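Local coordinates for protein PfEMP1 variant 1 of strain MC (Plasmodium falciparum, PDB 5LGD) that probably binds a receptor on host cells, as one largely helical domain of a much longer parasite surface protein, at residues B[9-14]-B[64-69]; B[15-20]-B[101-106]; B[90-95]-B[111-116]. All blocks are in the same frame, centred on the assembly; numbering follows the deposited sequence. Where two conformers were deposited one is given.

How the contacts relate
Helix 7-29 comes first and serves two of the contacts. Contact 1 closes when 64-69, on helix 45-70, packs back against 9-14. Contact 2 opens at 15-20, before contact 1 has closed, and ends at 101-106, so the two cross. Contact 3 opens at 90-95 and closes at 111-116. It crosses contact 2 and follows contact 1 in series. Contacts 2 and 3 share helix 92-103, and their centres lie about 10 Å apart. Trp-12 touches Leu-90 and Leu-95, linking contact 1 to contact 3. Together the contacts tie helices 7-29, 45-70, 92-103 and 106-118 into one bundle.

Contact 1: B[9-14]-B[64-69]; sequences AFFWMW and GKIKDH
Ile-66 pushes its two branches among three aromatic rings, those of Phe-10, Phe-11 and Trp-14. Its longer branch ends in CD1, which sits over one face of the Trp-14 indole. CD1 is 3.5 Å from the centroid of the five-membered ring of Trp-14 and only 10° off the ring normal, a clear CH-pi contact. The same methyl meets Phe-10 differently. It comes to the edge of that ring, near its plane, with Ile-66 CD1 3.6 Å from Phe-10 CE2. The shorter branch serves Phe-11. Ile-66 CG2 lies 3.7 Å from Phe-11 CD2 and approaches that ring obliquely.

The torsions explain this division. In Ile-66, CG1 stands opposite the carbonyl carbon (chi1 -66°), which puts CG2 opposite the backbone N. One branch therefore reaches Phe-10 and Trp-14 while the other reaches Phe-11. All three aromatic residues hold CG trans to their backbone N, and the rings frame the isoleucine on different sides.

The two helix segments run nearly antiparallel, at 149°, as neighbouring helices of the bundle in this DBL-family domain. Their axes stay 11.5 Å apart at closest approach, and Ile-66 reaches across this spacing to the three rings. The indole has further partners on helix 45-70: Trp-14 NE1 hydrogen-bonds to Glu-62 OE1, and its ring meets that of Trp-63. Phe-11 also touches Leu-86 of helix 82-90, and its ring meets an aromatic side chain of the other protein's chain edge-to-face.

No hydrogen bond joins the two segments. The contact rests on Ile-66 touching three rings, one of them through a CH-pi contact, while the polar atom of the indole is satisfied by Glu-62. Helix 7-29 is thus held against helix 45-70 here by apolar contact in a buried setting.

Contact 2: B[15-20]-B[101-106]; sequences VHDMLI and DTYGDA
The imidazole of His-16 lies flat on the phenol ring of Tyr-103. The ring centroids of His-16 and Tyr-103 are 3.5 Å apart and the planes differ by 6°, a face-to-face stack. Starting from the backbone, His-16 CB lies 3.6 Å from Tyr-103 OH. Held trans to the backbone N (chi1 170°), His-16 CG reaches out to 3.4 Å from Tyr-103 CZ. On one side of the imidazole, His-16 CD2 comes 3.6 Å from Tyr-103 CD1. On the other side, ND1 stacks over CZ and CE2 of Tyr-103 and also donates to Asp-17. That bond, from His-16 ND1 to Asp-17 OD1, is 2.9 Å long, nearly straight at 162°, and lies in the imidazole plane.

The stack joins helix 7-29 to the C-terminal end of helix 92-103. Gly-104 leaves that helix with positive phi, and Asp-105 N-caps helix 106-118, its OD1 accepting from the backbone N of Glu-108.

Farther out, His-16 CE1 is 3.4 Å from Tyr-103 CE2. At the tip, His-16 NE2 hydrogen-bonds to Glu-108 OE1, so both ring nitrogens have carboxylate partners, which would probably favour a protonated ring. Ile-20 CG1 backs the opposite imidazole face. A water bridges Asp-17 OD1 and Tyr-103 OH.

Contact 3: B[90-95]-B[111-116]; sequences LMKDLL and RIEALL
Lys-92 lays the aliphatic part of its side chain beside Leu-116, and the two slide past each other in opposite directions. Lys-92 CG is 4.2 Å from Leu-116 CD1, the closest apolar approach between the segments. Leu-95, which is buried and lies one helical turn on from Lys-92, comes near the same methyl, with Leu-95 CD2 4.5 Å from Leu-116 CD1, at the limit of contact. This apolar part is the denser half of the contact. Leu-96, next along the helix, adds to it by touching Ile-112, Glu-113 and Leu-116.

The segments belong to a helical hairpin. Helix 92-103 begins just after Met-91, its N-cap residue, and a short turn leads into helix 106-118, which packs back alongside it. Helix 144-162 adjoins the same region, touching Leu-95 through Thr-144 and Leu-115 through Leu-148.

Toward the more exposed side the contact is looser and polar. The Lys-92 chain runs straight as far as CD and then bends at chi3 (74°) and chi4 (68°). The bend turns the amine back toward its own helix, where Lys-92 NZ makes a salt bridge of 3.1 Å to Asp-93 OD1. Glu-113 reaches in from the other helix with an extended chain but stops short. Its OE2 remains 4.1 Å from Lys-92 NZ, beyond a salt bridge, although the opposite charges probably still attract.

Contact 1: B[9-14]-B[64-69]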
loop_
_atom_site.group_PDB
_atom_site.type_symbol
_atom_site.label_atom_id
_atom_site.label_comp_id
_atom_site.label_asym_id
_atom_site.label_seq_id
_atom_site.Cartn_x
_atom_site.Cartn_y
_atom_site.Cartn_z
ATOM N N ALA B 9 14.034 -14.671 -18.177
ATOM C CA ALA B 9 14.996 -15.790 -18.165
ATOM C C ALA B 9 16.010 -15.670 -19.300
ATOM O O ALA B 9 17.214 -15.834 -19.069
ATOM C CB ALA B 9 14.260 -17.115 -18.282
ATOM N N PHE B 10 15.516 -15.381 -20.534
ATOM C CA PHE B 10 16.371 -15.248 -21.702
ATOM C C PHE B 10 17.354 -14.100 -21.569
ATOM O O PHE B 10 18.547 -14.276 -21.842
ATOM C CB PHE B 10 15.542 -15.122 -22.991
ATOM C CG PHE B 10 16.408 -15.003 -24.216
ATOM C CD1 PHE B 10 16.921 -16.132 -24.833
ATOM C CD2 PHE B 10 16.731 -13.755 -24.741
ATOM C CE1 PHE B 10 17.766 -16.017 -25.936
ATOM C CE2 PHE B 10 17.539 -13.644 -25.872
ATOM C CZ PHE B 10 18.083 -14.771 -26.436
ATOM N N PHE B 11 16.837 -12.922 -21.174
ATOM C CA PHE B 11 17.597 -11.688 -20.972
ATOM C C PHE B 11 18.892 -11.916 -20.144
ATOM O O PHE B 11 19.981 -11.531 -20.574
ATOM C CB PHE B 11 16.692 -10.604 -20.319
ATOM C CG PHE B 11 17.355 -9.265 -20.091
ATOM C CD1 PHE B 11 18.176 -9.053 -18.984
ATOM C CD2 PHE B 11 17.201 -8.232 -21.008
ATOM C CE1 PHE B 11 18.819 -7.825 -18.797
ATOM C CE2 PHE B 11 17.807 -6.985 -20.797
ATOM C CZ PHE B 11 18.639 -6.803 -19.719
ATOM N N TRP B 12 18.761 -12.547 -18.976
ATOM C CA TRP B 12 19.885 -12.767 -18.075
ATOM C C TRP B 12 20.826 -13.836 -18.543
ATOM O O TRP B 12 22.037 -13.653 -18.434
ATOM C CB TRP B 12 19.381 -13.008 -16.654
ATOM C CG TRP B 12 18.786 -11.744 -16.132
ATOM C CD1 TRP B 12 17.462 -11.473 -15.940
ATOM C CD2 TRP B 12 19.485 -10.512 -15.920
ATOM N NE1 TRP B 12 17.304 -10.172 -15.533
ATOM C CE2 TRP B 12 18.535 -9.564 -15.491
ATOM C CE3 TRP B 12 20.840 -10.146 -15.960
ATOM C CZ2 TRP B 12 18.888 -8.268 -15.141
ATOM C CZ3 TRP B 12 21.181 -8.856 -15.628
ATOM C CH2 TRP B 12 20.213 -7.935 -15.221
ATOM N N MET B 13 20.293 -14.877 -19.168
ATOM C CA MET B 13 21.077 -15.947 -19.778
ATOM C C MET B 13 21.985 -15.384 -20.889
ATOM O O MET B 13 23.142 -15.779 -20.981
ATOM C CB MET B 13 20.128 -16.994 -20.384
ATOM C CG MET B 13 20.825 -18.285 -20.758
ATOM S SD MET B 13 20.183 -18.994 -22.285
ATOM C CE MET B 13 20.485 -17.635 -23.463
ATOM N N TRP B 14 21.447 -14.511 -21.748
ATOM C CA TRP B 14 22.168 -13.916 -22.872
ATOM C C TRP B 14 23.297 -13.030 -22.349
ATOM O O TRP B 14 24.437 -13.155 -22.815
ATOM C CB TRP B 14 21.218 -13.142 -23.801
ATOM C CG TRP B 14 21.903 -12.571 -25.002
ATOM C CD1 TRP B 14 21.923 -13.101 -26.260
ATOM C CD2 TRP B 14 22.663 -11.352 -25.066
ATOM N NE1 TRP B 14 22.667 -12.301 -27.097
ATOM C CE2 TRP B 14 23.149 -11.231 -26.384
ATOM C CE3 TRP B 14 22.991 -10.352 -24.132
ATOM C CZ2 TRP B 14 23.963 -10.168 -26.785
ATOM C CZ3 TRP B 14 23.800 -9.299 -24.538
ATOM C CH2 TRP B 14 24.261 -9.210 -25.852
ATOM N N GLY B 64 20.657 -5.376 -29.782
ATOM C CA GLY B 64 19.719 -4.407 -30.344
ATOM C C GLY B 64 18.297 -4.938 -30.305
ATOM O O GLY B 64 17.366 -4.223 -29.896
ATOM N N LYS B 65 18.129 -6.215 -30.715
ATOM C CA LYS B 65 16.842 -6.926 -30.730
ATOM C C LYS B 65 16.284 -7.123 -29.296
ATOM O O LYS B 65 15.083 -6.952 -29.073
ATOM C CB LYS B 65 16.974 -8.275 -31.476
ATOM C CG LYS B 65 16.959 -8.167 -33.023
ATOM C CD LYS B 65 17.765 -9.312 -33.639
ATOM C CE LYS B 65 18.111 -9.094 -35.107
ATOM N NZ LYS B 65 17.119 -9.714 -36.036
ATOM N N ILE B 66 17.164 -7.461 -28.330
ATOM C CA ILE B 66 16.802 -7.654 -26.921
ATOM C C ILE B 66 16.359 -6.320 -26.318
ATOM O O ILE B 66 15.322 -6.288 -25.653
ATOM C CB ILE B 66 17.945 -8.356 -26.155
ATOM C CG1 ILE B 66 18.104 -9.783 -26.699
ATOM C CG2 ILE B 66 17.687 -8.376 -24.656
ATOM C CD1 ILE B 66 19.345 -10.539 -26.308
ATOM N N LYS B 67 17.096 -5.212 -26.602
ATOM C CA LYS B 67 16.737 -3.874 -26.091
ATOM C C LYS B 67 15.394 -3.436 -26.617
ATOM O O LYS B 67 14.631 -2.797 -25.893
ATOM C CB LYS B 67 17.797 -2.818 -26.433
ATOM C CG LYS B 67 19.094 -2.957 -25.619
ATOM C CD LYS B 67 19.985 -1.731 -25.822
ATOM C CE LYS B 67 20.694 -1.709 -27.165
ATOM N NZ LYS B 67 21.408 -0.427 -27.390
ATOM N N ASP B 68 15.104 -3.794 -27.880
ATOM C CA ASP B 68 13.854 -3.484 -28.572
ATOM C C ASP B 68 12.649 -4.130 -27.907
ATOM O O ASP B 68 11.637 -3.453 -27.742
ATOM C CB ASP B 68 13.955 -3.823 -30.070
ATOM C CG ASP B 68 14.633 -2.732 -30.882
ATOM O OD1 ASP B 68 14.372 -1.529 -30.606
ATOM O OD2 ASP B 68 15.378 -3.073 -31.831
ATOM N N HIS B 69 12.769 -5.390 -27.445
ATOM C CA HIS B 69 11.655 -6.041 -26.740
ATOM C C HIS B 69 11.490 -5.457 -25.330
ATOM O O HIS B 69 10.362 -5.356 -24.847
ATOM C CB HIS B 69 11.825 -7.580 -26.670
ATOM C CG HIS B 69 10.538 -8.275 -26.328
ATOM N ND1 HIS B 69 10.339 -8.851 -25.094
ATOM C CD2 HIS B 69 9.391 -8.370 -27.039
ATOM C CE1 HIS B 69 9.102 -9.310 -25.097
ATOM N NE2 HIS B 69 8.490 -9.042 -26.243
#

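Contact 2: B[15-20]-B[101-106]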
loop_
_atom_site.group_PDB
_atom_site.type_symbol
_atom_site.label_atom_id
_atom_site.label_comp_id
_atom_site.label_asym_id
_atom_site.label_seq_id
_atom_site.Cartn_x
_atom_site.Cartn_y
_atom_site.Cartn_z
ATOM N N VAL B 15 22.973 -12.142 -21.399
ATOM C CA VAL B 15 23.900 -11.232 -20.710
ATOM C C VAL B 15 25.044 -12.055 -20.074
ATOM O O VAL B 15 26.221 -11.772 -20.312
ATOM C CB VAL B 15 23.144 -10.334 -19.684
ATOM C CG1 VAL B 15 24.108 -9.678 -18.694
ATOM C CG2 VAL B 15 22.316 -9.269 -20.402
ATOM N N HIS B 16 24.695 -13.087 -19.296
ATOM C CA HIS B 16 25.661 -13.968 -18.667
ATOM C C HIS B 16 26.591 -14.650 -19.701
ATOM O O HIS B 16 27.821 -14.586 -19.573
ATOM C CB HIS B 16 24.911 -15.031 -17.826
ATOM C CG HIS B 16 25.806 -16.116 -17.333
ATOM N ND1 HIS B 16 25.956 -17.297 -18.035
ATOM C CD2 HIS B 16 26.588 -16.156 -16.235
ATOM C CE1 HIS B 16 26.812 -18.014 -17.339
ATOM N NE2 HIS B 16 27.204 -17.375 -16.243
ATOM N N ASP B 17 25.997 -15.326 -20.697
ATOM C CA ASP B 17 26.750 -16.029 -21.744
ATOM C C ASP B 17 27.608 -15.075 -22.605
ATOM O O ASP B 17 28.691 -15.471 -23.019
ATOM C CB ASP B 17 25.795 -16.846 -22.642
ATOM C CG ASP B 17 25.010 -17.939 -21.931
ATOM O OD1 ASP B 17 25.224 -18.141 -20.706
ATOM O OD2 ASP B 17 24.169 -18.566 -22.579
ATOM N N MET B 18 27.161 -13.823 -22.850
ATOM C CA MET B 18 28.013 -12.941 -23.637
ATOM C C MET B 18 29.247 -12.508 -22.799
ATOM O O MET B 18 30.372 -12.530 -23.322
ATOM C CB MET B 18 27.234 -11.795 -24.324
ATOM C CG MET B 18 27.208 -10.489 -23.586
ATOM S SD MET B 18 28.681 -9.522 -23.971
ATOM C CE MET B 18 28.312 -8.108 -23.083
ATOM N N LEU B 19 29.057 -12.261 -21.490
ATOM C CA LEU B 19 30.139 -11.871 -20.572
ATOM C C LEU B 19 31.168 -12.965 -20.439
ATOM O O LEU B 19 32.377 -12.687 -20.420
ATOM C CB LEU B 19 29.571 -11.485 -19.198
ATOM C CG LEU B 19 28.733 -10.174 -19.181
ATOM C CD1 LEU B 19 28.137 -9.922 -17.808
ATOM C CD2 LEU B 19 29.563 -8.992 -19.577
ATOM N N ILE B 20 30.674 -14.216 -20.445
ATOM C CA ILE B 20 31.450 -15.439 -20.354
ATOM C C ILE B 20 32.222 -15.649 -21.651
ATOM O O ILE B 20 33.404 -15.957 -21.608
ATOM C CB ILE B 20 30.564 -16.651 -19.890
ATOM C CG1 ILE B 20 30.157 -16.536 -18.378
ATOM C CG2 ILE B 20 31.234 -18.003 -20.118
ATOM C CD1 ILE B 20 31.170 -16.081 -17.425
ATOM N N ASP B 101 23.283 -14.208 -8.048
ATOM C CA ASP B 101 22.040 -14.749 -7.476
ATOM C C ASP B 101 21.448 -15.851 -8.382
ATOM O O ASP B 101 20.886 -16.819 -7.882
ATOM C CB ASP B 101 20.998 -13.616 -7.332
ATOM C CG ASP B 101 21.229 -12.659 -6.174
ATOM O OD1 ASP B 101 22.227 -12.848 -5.428
ATOM O OD2 ASP B 101 20.423 -11.709 -6.022
ATOM N N THR B 102 21.587 -15.690 -9.707
ATOM C CA THR B 102 21.090 -16.610 -10.713
ATOM C C THR B 102 22.001 -17.818 -10.929
ATOM O O THR B 102 21.498 -18.927 -11.059
ATOM C CB THR B 102 20.826 -15.829 -12.008
ATOM O OG1 THR B 102 20.025 -14.684 -11.704
ATOM C CG2 THR B 102 20.138 -16.663 -13.086
ATOM N N TYR B 103 23.320 -17.624 -10.946
ATOM C CA TYR B 103 24.271 -18.705 -11.260
ATOM C C TYR B 103 24.995 -19.293 -10.086
ATOM O O TYR B 103 25.521 -20.394 -10.202
ATOM C CB TYR B 103 25.273 -18.229 -12.320
ATOM C CG TYR B 103 24.593 -18.055 -13.660
ATOM C CD1 TYR B 103 23.856 -16.907 -13.949
ATOM C CD2 TYR B 103 24.619 -19.072 -14.613
ATOM C CE1 TYR B 103 23.160 -16.774 -15.158
ATOM C CE2 TYR B 103 23.926 -18.955 -15.816
ATOM C CZ TYR B 103 23.195 -17.807 -16.084
ATOM O OH TYR B 103 22.565 -17.693 -17.301
ATOM N N GLY B 104 25.128 -18.523 -9.026
ATOM C CA GLY B 104 25.757 -18.941 -7.785
ATOM C C GLY B 104 27.250 -19.188 -7.852
ATOM O O GLY B 104 27.774 -19.885 -6.991
ATOM N N ASP B 105 27.937 -18.619 -8.867
ATOM C CA ASP B 105 29.363 -18.807 -9.097
ATOM C C ASP B 105 30.124 -17.507 -8.877
ATOM O O ASP B 105 30.192 -16.671 -9.771
ATOM C CB ASP B 105 29.566 -19.377 -10.515
ATOM C CG ASP B 105 30.961 -19.823 -10.904
ATOM O OD1 ASP B 105 31.920 -19.507 -10.166
ATOM O OD2 ASP B 105 31.103 -20.432 -11.986
ATOM N N ALA B 106 30.708 -17.350 -7.675
ATOM C CA ALA B 106 31.452 -16.160 -7.256
ATOM C C ALA B 106 32.704 -15.889 -8.086
ATOM O O ALA B 106 33.085 -14.727 -8.281
ATOM C CB ALA B 106 31.812 -16.275 -5.780
HETATM O O HOH W 1 23.658 -19.792 -19.228
#

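Contact 3: B[90-95]-B[111-116]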
loop_
_atom_site.group_PDB
_atom_site.type_symbol
_atom_site.label_atom_id
_atom_site.label_comp_id
_atom_site.label_asym_id
_atom_site.label_seq_id
_atom_site.Cartn_x
_atom_site.Cartn_y
_atom_site.Cartn_z
ATOM N N LEU B 90 21.525 -2.650 -15.482
ATOM C CA LEU B 90 22.824 -3.074 -15.991
ATOM C C LEU B 90 24.007 -2.337 -15.400
ATOM O O LEU B 90 25.129 -2.664 -15.759
ATOM C CB LEU B 90 22.822 -3.013 -17.531
ATOM C CG LEU B 90 21.817 -3.962 -18.176
ATOM C CD1 LEU B 90 21.655 -3.690 -19.650
ATOM C CD2 LEU B 90 22.200 -5.432 -17.931
ATOM N N MET B 91 23.787 -1.407 -14.445
ATOM C CA MET B 91 24.876 -0.748 -13.720
ATOM C C MET B 91 25.717 -1.877 -13.112
ATOM O O MET B 91 25.157 -2.907 -12.720
ATOM C CB MET B 91 24.331 0.170 -12.603
ATOM C CG MET B 91 23.721 1.477 -13.113
ATOM S SD MET B 91 24.840 2.416 -14.193
ATOM C CE MET B 91 26.063 3.065 -12.962
ATOM N N LYS B 92 27.055 -1.743 -13.169
ATOM C CA LYS B 92 28.002 -2.774 -12.730
ATOM C C LYS B 92 27.622 -3.533 -11.426
ATOM O O LYS B 92 27.544 -4.760 -11.473
ATOM C CB LYS B 92 29.430 -2.200 -12.623
ATOM C CG LYS B 92 30.489 -3.246 -12.245
ATOM C CD LYS B 92 31.887 -2.637 -12.091
ATOM C CE LYS B 92 32.101 -1.818 -10.834
ATOM N NZ LYS B 92 32.088 -2.660 -9.605
ATOM N N ASP B 93 27.410 -2.833 -10.281
ATOM C CA ASP B 93 27.136 -3.508 -9.003
ATOM C C ASP B 93 25.855 -4.329 -9.004
ATOM O O ASP B 93 25.874 -5.450 -8.486
ATOM C CB ASP B 93 27.159 -2.550 -7.812
ATOM C CG ASP B 93 28.448 -1.757 -7.586
ATOM O OD1 ASP B 93 29.550 -2.278 -7.918
ATOM O OD2 ASP B 93 28.361 -0.640 -7.045
ATOM N N LEU B 94 24.741 -3.805 -9.584
ATOM C CA LEU B 94 23.510 -4.599 -9.657
ATOM C C LEU B 94 23.653 -5.752 -10.646
ATOM O O LEU B 94 23.136 -6.834 -10.400
ATOM C CB LEU B 94 22.287 -3.729 -10.037
ATOM C CG LEU B 94 20.921 -4.444 -10.144
ATOM C CD1 LEU B 94 20.557 -5.165 -8.855
ATOM C CD2 LEU B 94 19.791 -3.431 -10.453
ATOM N N LEU B 95 24.300 -5.506 -11.788
ATOM C CA LEU B 95 24.518 -6.530 -12.805
ATOM C C LEU B 95 25.205 -7.793 -12.208
ATOM O O LEU B 95 24.757 -8.911 -12.447
ATOM C CB LEU B 95 25.355 -5.957 -13.961
ATOM C CG LEU B 95 25.772 -6.932 -15.036
ATOM C CD1 LEU B 95 24.561 -7.583 -15.651
ATOM C CD2 LEU B 95 26.521 -6.226 -16.131
ATOM N N ARG B 111 35.948 -12.826 -12.468
ATOM C CA ARG B 111 36.406 -12.752 -13.863
ATOM C C ARG B 111 35.669 -11.636 -14.634
ATOM O O ARG B 111 36.301 -10.894 -15.397
ATOM C CB ARG B 111 36.215 -14.112 -14.612
ATOM C CG ARG B 111 36.896 -15.349 -13.991
ATOM C CD ARG B 111 37.201 -16.547 -14.927
ATOM N NE ARG B 111 36.274 -16.786 -16.046
ATOM C CZ ARG B 111 35.097 -17.406 -15.957
ATOM N NH1 ARG B 111 34.634 -17.798 -14.787
ATOM N NH2 ARG B 111 34.342 -17.569 -17.034
ATOM N N ILE B 112 34.326 -11.531 -14.437
ATOM C CA ILE B 112 33.477 -10.549 -15.112
ATOM C C ILE B 112 33.878 -9.134 -14.622
ATOM O O ILE B 112 34.172 -8.266 -15.447
ATOM C CB ILE B 112 31.969 -10.855 -14.912
ATOM C CG1 ILE B 112 31.615 -12.222 -15.564
ATOM C CG2 ILE B 112 31.119 -9.700 -15.515
ATOM C CD1 ILE B 112 30.238 -12.832 -15.277
ATOM N N GLU B 113 33.956 -8.945 -13.282
ATOM C CA GLU B 113 34.361 -7.710 -12.618
ATOM C C GLU B 113 35.722 -7.243 -13.177
ATOM O O GLU B 113 35.835 -6.077 -13.553
ATOM C CB GLU B 113 34.407 -7.940 -11.102
ATOM C CG GLU B 113 34.287 -6.690 -10.252
ATOM C CD GLU B 113 34.252 -6.920 -8.752
ATOM O OE1 GLU B 113 34.680 -8.004 -8.291
ATOM O OE2 GLU B 113 33.811 -5.996 -8.033
ATOM N N ALA B 114 36.698 -8.163 -13.336
ATOM C CA ALA B 114 38.028 -7.883 -13.908
ATOM C C ALA B 114 37.924 -7.400 -15.378
ATOM O O ALA B 114 38.567 -6.404 -15.751
ATOM C CB ALA B 114 38.895 -9.130 -13.844
ATOM N N LEU B 115 37.125 -8.133 -16.203
ATOM C CA LEU B 115 36.828 -7.836 -17.613
ATOM C C LEU B 115 36.203 -6.438 -17.738
ATOM O O LEU B 115 36.621 -5.663 -18.593
ATOM C CB LEU B 115 35.882 -8.904 -18.211
ATOM C CG LEU B 115 35.562 -8.792 -19.718
ATOM C CD1 LEU B 115 36.486 -9.709 -20.541
ATOM C CD2 LEU B 115 34.153 -9.200 -19.982
ATOM N N LEU B 116 35.236 -6.108 -16.866
ATOM C CA LEU B 116 34.578 -4.802 -16.892
ATOM C C LEU B 116 35.517 -3.686 -16.418
ATOM O O LEU B 116 35.473 -2.590 -16.983
ATOM C CB LEU B 116 33.271 -4.822 -16.075
ATOM C CG LEU B 116 32.166 -5.796 -16.509
ATOM C CD1 LEU B 116 31.002 -5.725 -15.559
ATOM C CD2 LEU B 116 31.681 -5.506 -17.950
#